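Local coordinates for AGR_L_2016p (PDB 2GVH), which probably hydrolyses acyl-CoA thioesters as a hotdog-fold thioesterase, with two hotdog repeats in a single chain, at residues B[29-34]-B[59-64]; B[53-58]-B[109-114]; B[88-93]-B[189-194]. All blocks are in the same frame, centred on the assembly; numbering follows the deposited sequence.

Contact 1 (B[29-34]-B[59-64])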
ATOM      1  N   THR B  29       1.711 -23.753  -5.612  1.00 66.87           N
ATOM      2  CA  THR B  29       2.240 -22.413  -5.394  1.00 66.58           C
ATOM      3  C   THR B  29       1.844 -21.918  -4.010  1.00 67.00           C
ATOM      4  O   THR B  29       0.674 -21.969  -3.628  1.00 67.22           O
ATOM      5  CB  THR B  29       1.683 -21.445  -6.429  1.00 66.26           C
ATOM      6  OG1 THR B  29       1.986 -21.916  -7.738  1.00 74.02           O
ATOM      7  CG2 THR B  29       2.274 -20.065  -6.248  1.00 66.30           C
ATOM      8  N   ARG B  30       2.808 -21.410  -3.264  1.00 66.73           N
ATOM      9  CA  ARG B  30       2.539 -20.955  -1.911  1.00 66.69           C
ATOM     10  C   ARG B  30       2.830 -19.483  -1.755  1.00 66.55           C
ATOM     11  O   ARG B  30       3.823 -19.011  -2.266  1.00 66.44           O
ATOM     12  CB  ARG B  30       3.331 -21.797  -0.910  1.00 65.67           C
ATOM     13  CG  ARG B  30       3.403 -23.250  -1.396  1.00 69.46           C
ATOM     14  CD  ARG B  30       4.416 -24.107  -0.647  1.00 75.57           C
ATOM     15  NE  ARG B  30       3.697 -24.936   0.305  1.00 73.28           N
ATOM     16  CZ  ARG B  30       3.308 -26.169   0.051  1.00 72.14           C
ATOM     17  NH1 ARG B  30       3.602 -26.725  -1.115  1.00 80.56           N
ATOM     18  NH2 ARG B  30       2.636 -26.848   0.958  1.00 76.23           N
ATOM     19  N   LEU B  31       1.951 -18.773  -1.058  1.00 65.66           N
ATOM     20  CA  LEU B  31       2.087 -17.341  -0.776  1.00 64.68           C
ATOM     21  C   LEU B  31       1.852 -17.149   0.718  1.00 66.85           C
ATOM     22  O   LEU B  31       0.861 -17.628   1.246  1.00 69.17           O
ATOM     23  CB  LEU B  31       1.010 -16.567  -1.522  1.00 62.51           C
ATOM     24  CG  LEU B  31       1.001 -15.043  -1.559  1.00 62.81           C
ATOM     25  CD1 LEU B  31       0.403 -14.597  -2.886  1.00 56.83           C
ATOM     26  CD2 LEU B  31       0.232 -14.399  -0.380  1.00 56.29           C
ATOM     27  N   ILE B  32       2.731 -16.432   1.394  1.00 67.37           N
ATOM     28  CA  ILE B  32       2.721 -16.417   2.824  1.00 69.81           C
ATOM     29  C   ILE B  32       2.650 -14.998   3.333  1.00 71.43           C
ATOM     30  O   ILE B  32       3.414 -14.151   2.896  1.00 74.75           O
ATOM     31  CB  ILE B  32       3.943 -17.162   3.421  1.00 68.74           C
ATOM     32  CG1 ILE B  32       3.740 -18.655   3.243  1.00 70.33           C
ATOM     33  CG2 ILE B  32       3.990 -16.923   4.876  1.00 73.58           C
ATOM     34  CD1 ILE B  32       4.903 -19.544   3.578  1.00 72.24           C
ATOM     35  N   ASP B  33       1.713 -14.740   4.237  1.00 70.29           N
ATOM     36  CA  ASP B  33       1.613 -13.449   4.882  1.00 68.38           C
ATOM     37  C   ASP B  33       1.658 -13.573   6.399  1.00 66.74           C
ATOM     38  O   ASP B  33       1.134 -14.501   6.965  1.00 67.18           O
ATOM     39  CB  ASP B  33       0.333 -12.763   4.470  1.00 68.75           C
ATOM     40  CG  ASP B  33       0.348 -11.257   4.781  1.00 81.58           C
ATOM     41  OD1 ASP B  33       1.440 -10.688   5.091  1.00 87.22           O
ATOM     42  OD2 ASP B  33      -0.743 -10.632   4.724  1.00 87.37           O
ATOM     43  N   ILE B  34       2.297 -12.635   7.058  1.00 67.43           N
ATOM     44  CA  ILE B  34       2.353 -12.633   8.521  1.00 68.14           C
ATOM     45  C   ILE B  34       1.362 -11.677   9.119  1.00 67.84           C
ATOM     46  O   ILE B  34       1.321 -10.544   8.709  1.00 71.11           O
ATOM     47  CB  ILE B  34       3.701 -12.196   9.004  1.00 67.54           C
ATOM     48  CG1 ILE B  34       4.749 -13.132   8.473  1.00 65.47           C
ATOM     49  CG2 ILE B  34       3.746 -12.186  10.542  1.00 73.39           C
ATOM     50  CD1 ILE B  34       5.940 -12.380   8.062  1.00 64.95           C
ATOM     51  N   ALA B  59      -4.119 -18.097  -6.539  1.00 58.54           N
ATOM     52  CA  ALA B  59      -4.818 -18.821  -7.567  1.00 59.15           C
ATOM     53  C   ALA B  59      -4.366 -18.343  -8.925  1.00 60.04           C
ATOM     54  O   ALA B  59      -3.981 -19.152  -9.789  1.00 61.09           O
ATOM     55  CB  ALA B  59      -6.269 -18.634  -7.420  1.00 60.78           C
ATOM     56  N   PHE B  60      -4.418 -17.027  -9.090  1.00 59.69           N
ATOM     57  CA  PHE B  60      -3.980 -16.342 -10.279  1.00 61.06           C
ATOM     58  C   PHE B  60      -2.571 -16.770 -10.712  1.00 62.84           C
ATOM     59  O   PHE B  60      -2.377 -17.283 -11.855  1.00 63.72           O
ATOM     60  CB  PHE B  60      -4.078 -14.829 -10.078  1.00 62.20           C
ATOM     61  CG  PHE B  60      -3.414 -14.032 -11.153  1.00 62.55           C
ATOM     62  CD1 PHE B  60      -4.060 -13.779 -12.347  1.00 67.35           C
ATOM     63  CD2 PHE B  60      -2.138 -13.533 -10.973  1.00 67.65           C
ATOM     64  CE1 PHE B  60      -3.449 -13.039 -13.351  1.00 68.83           C
ATOM     65  CE2 PHE B  60      -1.514 -12.794 -11.979  1.00 65.05           C
ATOM     66  CZ  PHE B  60      -2.176 -12.539 -13.159  1.00 65.40           C
ATOM     67  N   ILE B  61      -1.615 -16.606  -9.795  1.00 61.91           N
ATOM     68  CA  ILE B  61      -0.229 -17.023 -10.030  1.00 58.47           C
ATOM     69  C   ILE B  61      -0.178 -18.494 -10.492  1.00 60.21           C
ATOM     70  O   ILE B  61       0.498 -18.816 -11.474  1.00 60.92           O
ATOM     71  CB  ILE B  61       0.615 -16.842  -8.779  1.00 57.53           C
ATOM     72  CG1 ILE B  61       0.664 -15.355  -8.350  1.00 59.70           C
ATOM     73  CG2 ILE B  61       2.013 -17.391  -8.984  1.00 52.30           C
ATOM     74  CD1 ILE B  61       1.343 -15.128  -6.987  1.00 52.58           C
ATOM     75  N   ALA B  62      -0.873 -19.374  -9.780  1.00 57.64           N
ATOM     76  CA  ALA B  62      -0.840 -20.791 -10.130  1.00 56.99           C
ATOM     77  C   ALA B  62      -1.255 -21.018 -11.574  1.00 57.99           C
ATOM     78  O   ALA B  62      -0.500 -21.603 -12.353  1.00 59.44           O
ATOM     79  CB  ALA B  62      -1.716 -21.604  -9.207  1.00 54.82           C
ATOM     80  N   ALA B  63      -2.441 -20.531 -11.909  1.00 57.99           N
ATOM     81  CA  ALA B  63      -2.979 -20.514 -13.249  1.00 57.83           C
ATOM     82  C   ALA B  63      -1.995 -20.011 -14.278  1.00 58.85           C
ATOM     83  O   ALA B  63      -1.790 -20.659 -15.297  1.00 60.52           O
ATOM     84  CB  ALA B  63      -4.222 -19.669 -13.276  1.00 57.68           C
ATOM     85  N   THR B  64      -1.392 -18.850 -14.021  1.00 62.34           N
ATOM     86  CA  THR B  64      -0.534 -18.214 -15.008  1.00 63.19           C
ATOM     87  C   THR B  64       0.718 -19.049 -15.248  1.00 63.99           C
ATOM     88  O   THR B  64       1.211 -19.149 -16.360  1.00 65.67           O
ATOM     89  CB  THR B  64      -0.170 -16.797 -14.617  1.00 64.06           C
ATOM     90  OG1 THR B  64      -1.343 -16.097 -14.150  1.00 66.98           O
ATOM     91  CG2 THR B  64       0.408 -16.080 -15.832  1.00 63.45           C
TER
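T29 of strand 29-34 packs against I61 and A62 of helix 59-64, one branch to each. The two segments run nearly antiparallel, at 152°, with their axes 8.5 Å apart. The methyl of T29, anti to the backbone N (chi1 -57° for OG1), meets I61, with CG2 of T29 3.8 Å from CG2 of I61. The hydroxyl branch lies over the helix backbone, where T29 OG1 is 3.9 Å from A62 CA. At this small residue the CA atoms of T29 and A62 come to 5.9 Å, consistent with the lack of a bulky side chain there. T29 and I61 side chains cross at about a right angle and meet by their CG2 methyls.

Beyond T29 the fit slackens. L31 reaches I61 by methyl tips alone, with CD1 of L31 4.2 Å from CD1 of I61, and the strand then leaves the helix. The partly exposed R30 turns from the helix and forms a salt bridge with E92.

Within the helix, T64 OG1 donates to F60 O (2.8 Å), which also accepts from T64 N; the hydroxyl sits above the F60 ring. That ring meets F178 of the second subunit edge-to-face.

Strand 29-35 pairs with strand 89-100 along one edge, while a backbone bond between R30 and V163 links it to strand 160-165. T29 and L31 face helix 49-67, whereas I32 and I34 pack on helix 179-198, so the strand lies between these two helices.

Contact 2 (B[53-58]-B[109-114])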
ATOM      1  N   ALA B  53      -8.854 -11.885  -1.071  1.00 63.39           N
ATOM      2  CA  ALA B  53      -7.967 -11.378  -2.121  1.00 62.98           C
ATOM      3  C   ALA B  53      -6.682 -12.212  -2.317  1.00 63.07           C
ATOM      4  O   ALA B  53      -6.275 -12.488  -3.434  1.00 66.22           O
ATOM      5  CB  ALA B  53      -7.634  -9.894  -1.833  1.00 60.08           C
ATOM      6  N   LEU B  54      -6.073 -12.646  -1.216  1.00 63.06           N
ATOM      7  CA  LEU B  54      -4.828 -13.392  -1.257  1.00 62.30           C
ATOM      8  C   LEU B  54      -5.066 -14.762  -1.777  1.00 63.91           C
ATOM      9  O   LEU B  54      -4.241 -15.277  -2.541  1.00 66.00           O
ATOM     10  CB  LEU B  54      -4.139 -13.469   0.103  1.00 61.58           C
ATOM     11  CG  LEU B  54      -3.473 -12.206   0.622  1.00 63.21           C
ATOM     12  CD1 LEU B  54      -2.489 -12.466   1.751  1.00 59.17           C
ATOM     13  CD2 LEU B  54      -2.746 -11.556  -0.458  1.00 67.69           C
HETATM   14  N   MSE B  55      -6.188 -15.356  -1.402  1.00 64.24           N
HETATM   15  CA  MSE B  55      -6.562 -16.629  -2.002  1.00 63.89           C
HETATM   16  C   MSE B  55      -6.681 -16.496  -3.523  1.00 62.54           C
HETATM   17  O   MSE B  55      -6.225 -17.354  -4.268  1.00 62.38           O
HETATM   18  CB  MSE B  55      -7.854 -17.138  -1.413  1.00 64.82           C
HETATM   19  CG  MSE B  55      -7.768 -17.460   0.069  1.00 70.97           C
HETATM   20 SE   MSE B  55      -9.493 -18.076   0.847  1.00 77.84          SE
HETATM   21  CE  MSE B  55      -9.417 -19.875   0.213  1.00 71.70           C
ATOM     22  N   ASP B  56      -7.274 -15.406  -4.000  1.00 60.74           N
ATOM     23  CA  ASP B  56      -7.384 -15.254  -5.423  1.00 61.06           C
ATOM     24  C   ASP B  56      -6.014 -14.981  -6.018  1.00 61.36           C
ATOM     25  O   ASP B  56      -5.677 -15.538  -7.063  1.00 59.57           O
ATOM     26  CB  ASP B  56      -8.438 -14.214  -5.769  1.00 62.56           C
ATOM     27  CG  ASP B  56      -8.364 -13.742  -7.206  1.00 71.51           C
ATOM     28  OD1 ASP B  56      -9.009 -14.359  -8.077  1.00 76.07           O
ATOM     29  OD2 ASP B  56      -7.677 -12.710  -7.445  1.00 73.83           O
ATOM     30  N   ARG B  57      -5.211 -14.122  -5.355  1.00 62.41           N
ATOM     31  CA  ARG B  57      -3.860 -13.835  -5.926  1.00 62.66           C
ATOM     32  C   ARG B  57      -3.047 -15.124  -6.186  1.00 64.21           C
ATOM     33  O   ARG B  57      -2.483 -15.315  -7.271  1.00 69.07           O
ATOM     34  CB  ARG B  57      -3.079 -12.851  -5.085  1.00 62.43           C
ATOM     35  CG  ARG B  57      -1.997 -12.058  -5.869  1.00 66.02           C
ATOM     36  CD  ARG B  57      -1.055 -11.273  -4.930  1.00 64.58           C
ATOM     37  NE  ARG B  57      -1.821 -10.332  -4.162  1.00 74.64           N
ATOM     38  CZ  ARG B  57      -1.519  -9.908  -2.942  1.00 77.91           C
ATOM     39  NH1 ARG B  57      -0.438 -10.333  -2.303  1.00 67.15           N
ATOM     40  NH2 ARG B  57      -2.324  -9.044  -2.349  1.00 84.81           N
ATOM     41  N   VAL B  58      -3.014 -16.037  -5.229  1.00 61.01           N
ATOM     42  CA  VAL B  58      -2.169 -17.205  -5.415  1.00 58.69           C
ATOM     43  C   VAL B  58      -2.803 -18.168  -6.421  1.00 59.71           C
ATOM     44  O   VAL B  58      -2.115 -18.947  -7.091  1.00 60.84           O
ATOM     45  CB  VAL B  58      -1.848 -17.880  -4.074  1.00 59.31           C
ATOM     46  CG1 VAL B  58      -3.140 -18.148  -3.262  1.00 55.31           C
ATOM     47  CG2 VAL B  58      -1.016 -19.124  -4.274  1.00 58.36           C
ATOM     48  N   VAL B 109      -7.574 -23.767  -3.540  1.00 64.25           N
ATOM     49  CA  VAL B 109      -6.761 -22.929  -2.680  1.00 64.95           C
ATOM     50  C   VAL B 109      -7.044 -23.211  -1.217  1.00 66.44           C
ATOM     51  O   VAL B 109      -8.201 -23.210  -0.788  1.00 67.56           O
ATOM     52  CB  VAL B 109      -7.018 -21.446  -2.968  1.00 66.33           C
ATOM     53  CG1 VAL B 109      -6.248 -20.532  -1.992  1.00 67.06           C
ATOM     54  CG2 VAL B 109      -6.639 -21.150  -4.381  1.00 63.51           C
ATOM     55  N   GLU B 110      -5.988 -23.434  -0.451  1.00 67.00           N
ATOM     56  CA  GLU B 110      -6.118 -23.656   0.969  1.00 69.02           C
ATOM     57  C   GLU B 110      -5.476 -22.516   1.699  1.00 71.05           C
ATOM     58  O   GLU B 110      -4.387 -22.080   1.341  1.00 72.65           O
ATOM     59  CB  GLU B 110      -5.448 -24.967   1.384  1.00 70.23           C
ATOM     60  CG  GLU B 110      -6.366 -26.167   1.462  1.00 70.03           C
HETATM   61  N   MSE B 111      -6.165 -22.027   2.722  1.00 70.85           N
HETATM   62  CA  MSE B 111      -5.661 -20.966   3.584  1.00 67.95           C
HETATM   63  C   MSE B 111      -5.462 -21.478   5.029  1.00 67.70           C
HETATM   64  O   MSE B 111      -6.421 -21.695   5.809  1.00 68.02           O
HETATM   65  CB  MSE B 111      -6.600 -19.764   3.572  1.00 67.64           C
HETATM   66  CG  MSE B 111      -6.308 -18.749   4.687  1.00 69.63           C
HETATM   67 SE   MSE B 111      -7.587 -17.236   4.733  1.00 85.07          SE
HETATM   68  CE  MSE B 111      -6.990 -16.355   6.297  1.00 80.48           C
ATOM     69  N   VAL B 112      -4.208 -21.664   5.400  1.00 64.63           N
ATOM     70  CA  VAL B 112      -3.930 -22.184   6.703  1.00 63.91           C
ATOM     71  C   VAL B 112      -3.212 -21.182   7.615  1.00 64.42           C
ATOM     72  O   VAL B 112      -2.161 -20.664   7.300  1.00 64.55           O
ATOM     73  CB  VAL B 112      -3.087 -23.437   6.592  1.00 64.64           C
ATOM     74  CG1 VAL B 112      -2.699 -23.902   7.991  1.00 58.49           C
ATOM     75  CG2 VAL B 112      -3.859 -24.534   5.812  1.00 60.43           C
ATOM     76  N   ALA B 113      -3.775 -20.939   8.773  1.00 64.17           N
ATOM     77  CA  ALA B 113      -3.149 -20.045   9.700  1.00 64.06           C
ATOM     78  C   ALA B 113      -2.559 -20.852  10.828  1.00 65.06           C
ATOM     79  O   ALA B 113      -3.243 -21.699  11.396  1.00 67.84           O
ATOM     80  CB  ALA B 113      -4.173 -19.056  10.220  1.00 61.53           C
ATOM     81  N   GLU B 114      -1.290 -20.604  11.148  1.00 65.48           N
ATOM     82  CA  GLU B 114      -0.631 -21.238  12.284  1.00 65.87           C
ATOM     83  C   GLU B 114      -0.160 -20.170  13.257  1.00 65.89           C
ATOM     84  O   GLU B 114       0.406 -19.181  12.812  1.00 68.85           O
ATOM     85  CB  GLU B 114       0.557 -22.054  11.797  1.00 66.02           C
ATOM     86  CG  GLU B 114       0.169 -23.363  11.180  1.00 72.80           C
ATOM     87  CD  GLU B 114       1.336 -24.134  10.565  1.00 76.37           C
ATOM     88  OE1 GLU B 114       2.484 -24.059  11.078  1.00 78.45           O
ATOM     89  OE2 GLU B 114       1.088 -24.837   9.554  1.00 86.08           O
TER
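The selenomethionine M55 lies across V109, its chain curling round one methyl of the valine. Its CG is beside the backbone N, and a bend at chi3 (79°) folds the terminal methyl back toward the strand. CB of M55 packs 3.8 Å from CG1 of V109 at the root of the chain, and the bend brings M55 CE back to V109 O, 3.7 Å away. Root and end of the same side chain thus both touch V109, and the two side chains meet at a slant.

V109 points its side chain into the helix. Its CG1, anti to the backbone N (chi1 176°), is shared: V58 CG1 approaches it to 4.1 Å, about one helical turn on from M55. The other branch reaches the helix backbone, where V109 CG2 is 3.8 Å from M55 O. CG1 of the valine thus touches both M55 and V58.

M111, also selenomethionine, behaves differently. Its CB starts toward the helix and lies 4.3 Å from SE of M55, but its fully extended chain leads away from this segment, and the side chain packs on F47 and F81. The two selenomethionines therefore meet by the selenium of one and the base of the other. F93 of the adjoining strand touches M55, V58 and M111 and extends the apolar layer.

The segment axes are 8.8 Å apart at 135°, so the helix runs aslant over the strand. Side chains from one face of an antiparallel sheet packing on a long helix that the sheet wraps make the core of the hotdog fold. Here that helix is 49-67.

Contact 3 (B[88-93]-B[189-194])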
ATOM      1  N   GLY B  88      -1.195 -13.837  16.970  1.00 75.48           N
ATOM      2  CA  GLY B  88      -0.446 -13.637  15.723  1.00 71.11           C
ATOM      3  C   GLY B  88      -0.312 -14.913  14.925  1.00 69.22           C
ATOM      4  O   GLY B  88      -0.230 -15.990  15.521  1.00 69.78           O
ATOM      5  N   HIS B  89      -0.255 -14.804  13.590  1.00 66.13           N
ATOM      6  CA  HIS B  89      -0.235 -15.983  12.722  1.00 63.91           C
ATOM      7  C   HIS B  89       0.711 -15.891  11.498  1.00 64.04           C
ATOM      8  O   HIS B  89       0.803 -14.876  10.819  1.00 65.96           O
ATOM      9  CB  HIS B  89      -1.659 -16.263  12.196  1.00 63.24           C
ATOM     10  CG  HIS B  89      -2.637 -16.665  13.253  1.00 64.08           C
ATOM     11  ND1 HIS B  89      -3.333 -15.749  14.018  1.00 70.08           N
ATOM     12  CD2 HIS B  89      -3.026 -17.890  13.683  1.00 62.93           C
ATOM     13  CE1 HIS B  89      -4.113 -16.393  14.869  1.00 63.58           C
ATOM     14  NE2 HIS B  89      -3.944 -17.691  14.683  1.00 62.20           N
ATOM     15  N   ILE B  90       1.393 -16.969  11.174  1.00 61.81           N
ATOM     16  CA  ILE B  90       1.894 -17.071   9.815  1.00 62.01           C
ATOM     17  C   ILE B  90       0.834 -17.733   8.960  1.00 61.39           C
ATOM     18  O   ILE B  90       0.390 -18.836   9.280  1.00 64.08           O
ATOM     19  CB  ILE B  90       3.162 -17.886   9.670  1.00 57.16           C
ATOM     20  CG1 ILE B  90       4.300 -17.239  10.417  1.00 61.14           C
ATOM     21  CG2 ILE B  90       3.533 -17.925   8.227  1.00 56.31           C
ATOM     22  CD1 ILE B  90       5.507 -18.163  10.588  1.00 62.79           C
ATOM     23  N   VAL B  91       0.445 -17.076   7.874  1.00 60.27           N
ATOM     24  CA  VAL B  91      -0.693 -17.547   7.070  1.00 61.10           C
ATOM     25  C   VAL B  91      -0.258 -17.981   5.701  1.00 61.79           C
ATOM     26  O   VAL B  91       0.329 -17.203   4.955  1.00 65.52           O
ATOM     27  CB  VAL B  91      -1.814 -16.472   7.001  1.00 58.14           C
ATOM     28  CG1 VAL B  91      -3.055 -17.037   6.443  1.00 57.29           C
ATOM     29  CG2 VAL B  91      -2.125 -16.050   8.398  1.00 57.38           C
ATOM     30  N   GLU B  92      -0.530 -19.219   5.367  1.00 62.88           N
ATOM     31  CA  GLU B  92      -0.053 -19.757   4.111  1.00 62.89           C
ATOM     32  C   GLU B  92      -1.174 -20.016   3.147  1.00 61.96           C
ATOM     33  O   GLU B  92      -2.118 -20.695   3.478  1.00 63.46           O
ATOM     34  CB  GLU B  92       0.710 -21.052   4.341  1.00 62.10           C
ATOM     35  CG  GLU B  92       1.511 -21.487   3.130  1.00 70.98           C
ATOM     36  CD  GLU B  92       2.240 -22.814   3.299  1.00 70.17           C
ATOM     37  OE1 GLU B  92       2.223 -23.398   4.387  1.00 80.79           O
ATOM     38  OE2 GLU B  92       2.821 -23.307   2.312  1.00 82.07           O
ATOM     39  N   PHE B  93      -1.051 -19.493   1.936  1.00 62.33           N
ATOM     40  CA  PHE B  93      -2.028 -19.730   0.897  1.00 60.98           C
ATOM     41  C   PHE B  93      -1.417 -20.652  -0.164  1.00 61.01           C
ATOM     42  O   PHE B  93      -0.415 -20.312  -0.794  1.00 64.80           O
ATOM     43  CB  PHE B  93      -2.458 -18.409   0.287  1.00 57.88           C
ATOM     44  CG  PHE B  93      -3.022 -17.436   1.291  1.00 62.31           C
ATOM     45  CD1 PHE B  93      -2.190 -16.738   2.148  1.00 64.57           C
ATOM     46  CD2 PHE B  93      -4.380 -17.207   1.363  1.00 62.49           C
ATOM     47  CE1 PHE B  93      -2.699 -15.844   3.077  1.00 65.22           C
ATOM     48  CE2 PHE B  93      -4.903 -16.325   2.278  1.00 65.47           C
ATOM     49  CZ  PHE B  93      -4.059 -15.621   3.147  1.00 63.14           C
ATOM     50  N   ALA B 189      10.816 -13.942   4.211  1.00 59.08           N
ATOM     51  CA  ALA B 189      11.052 -15.398   4.166  1.00 60.95           C
ATOM     52  C   ALA B 189      11.956 -15.885   5.314  1.00 61.20           C
ATOM     53  O   ALA B 189      11.736 -16.936   5.883  1.00 62.74           O
ATOM     54  CB  ALA B 189      11.590 -15.845   2.791  1.00 59.74           C
ATOM     55  N   ALA B 190      12.939 -15.092   5.704  1.00 60.31           N
ATOM     56  CA  ALA B 190      13.802 -15.459   6.824  1.00 61.49           C
ATOM     57  C   ALA B 190      13.017 -15.465   8.145  1.00 63.39           C
ATOM     58  O   ALA B 190      13.216 -16.312   9.011  1.00 64.53           O
ATOM     59  CB  ALA B 190      14.938 -14.494   6.931  1.00 61.83           C
ATOM     60  N   PHE B 191      12.113 -14.511   8.304  1.00 61.75           N
ATOM     61  CA  PHE B 191      11.266 -14.503   9.475  1.00 60.94           C
ATOM     62  C   PHE B 191      10.404 -15.753   9.531  1.00 63.82           C
ATOM     63  O   PHE B 191      10.291 -16.375  10.557  1.00 64.37           O
ATOM     64  CB  PHE B 191      10.386 -13.264   9.468  1.00 60.92           C
ATOM     65  CG  PHE B 191       9.394 -13.264  10.559  1.00 64.98           C
ATOM     66  CD1 PHE B 191       8.246 -14.055  10.470  1.00 60.01           C
ATOM     67  CD2 PHE B 191       9.618 -12.543  11.709  1.00 59.25           C
ATOM     68  CE1 PHE B 191       7.328 -14.108  11.499  1.00 59.09           C
ATOM     69  CE2 PHE B 191       8.693 -12.578  12.735  1.00 68.50           C
ATOM     70  CZ  PHE B 191       7.551 -13.363  12.635  1.00 68.53           C
ATOM     71  N   VAL B 192       9.813 -16.137   8.403  1.00 66.43           N
ATOM     72  CA  VAL B 192       8.964 -17.314   8.344  1.00 65.48           C
ATOM     73  C   VAL B 192       9.742 -18.566   8.767  1.00 65.99           C
ATOM     74  O   VAL B 192       9.402 -19.181   9.767  1.00 69.19           O
ATOM     75  CB  VAL B 192       8.342 -17.476   6.927  1.00 68.38           C
ATOM     76  CG1 VAL B 192       7.775 -18.917   6.685  1.00 60.09           C
ATOM     77  CG2 VAL B 192       7.295 -16.402   6.677  1.00 67.84           C
ATOM     78  N   ALA B 193      10.783 -18.935   8.031  1.00 63.65           N
ATOM     79  CA  ALA B 193      11.637 -20.093   8.378  1.00 60.20           C
ATOM     80  C   ALA B 193      12.178 -20.120   9.806  1.00 61.88           C
ATOM     81  O   ALA B 193      12.045 -21.138  10.487  1.00 62.69           O
ATOM     82  CB  ALA B 193      12.803 -20.218   7.404  1.00 58.11           C
ATOM     83  N   ALA B 194      12.806 -19.034  10.262  1.00 61.90           N
ATOM     84  CA  ALA B 194      13.209 -18.914  11.692  1.00 62.85           C
ATOM     85  C   ALA B 194      12.091 -19.220  12.661  1.00 62.59           C
ATOM     86  O   ALA B 194      12.233 -20.052  13.550  1.00 63.08           O
ATOM     87  CB  ALA B 194      13.762 -17.488  12.021  1.00 62.84           C
TER
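I90 carries the strand's share of this contact, reaching from 88-93 toward V192 and F191 of helix 189-194. It gives up the most surface, 68 Å², and divides its atoms between the two helix residues. CG1 lies beside the backbone N (chi1 -63°), and the extended second torsion sends CD1 forward to the helix backbone, where I90 CD1 is 4.1 Å from V192 O. The other branch, CG2, is anti to the backbone N and meets the valine side chain: I90 CG2 is 4.3 Å from V192 CG2.

V192, with 38 Å² buried, is the second contributor. The CA atoms of I90 and V192 are the nearest across the two segments, 7.2 Å apart. V192 also touches I32 and, on strand 160-165, V160 and M162, so it fills a place where both sheets meet the helix.

F191 adds 19 Å². Its ring takes I90 at an edge, near the ring plane, with CE1 of F191 4.5 Å from CG1 of I90, and neither ring face is offered to the isoleucine. The same side chain packs on I34 of the neighbouring strand, so I90 and I34 give the ring footing on two adjacent strands.

A charged side chain lies at the flank. E92, two residues along on the same side of the strand, makes a salt bridge through OE1 to R196 of helix 179-198, and this pair joins the strand to that helix. The touching side chains themselves are aliphatic or aromatic carbon, and V192 O is the one polar atom among the closest contacts. The contact is apolar and fairly loose, consistent with van der Waals packing rather than polar bonding across it, with the E92-R196 salt bridge as a directional link beside it.

Contacts 1 and 2 share helix 49-67 and have centres about 7 Å apart. They touch where V58 CG2 lies 3.4 Å from T29 O, and strand 89-100 runs between their two strands. Contact 3 lies about 14 Å from contact 1 and 13 Å from contact 2, centre to centre. It uses the outward side of that middle strand: I90 CG2 packs 3.5 Å from I32 CG2, and L31 O and F93 N, 2.8 Å apart, form a probable hydrogen bond. F93 turns the other way, to V58. The first two contacts both belong to the hotdog core around helix 49-67, and the third joins it to helix 179-198. D56 makes a weak hydrogen bond to G180 of the second subunit.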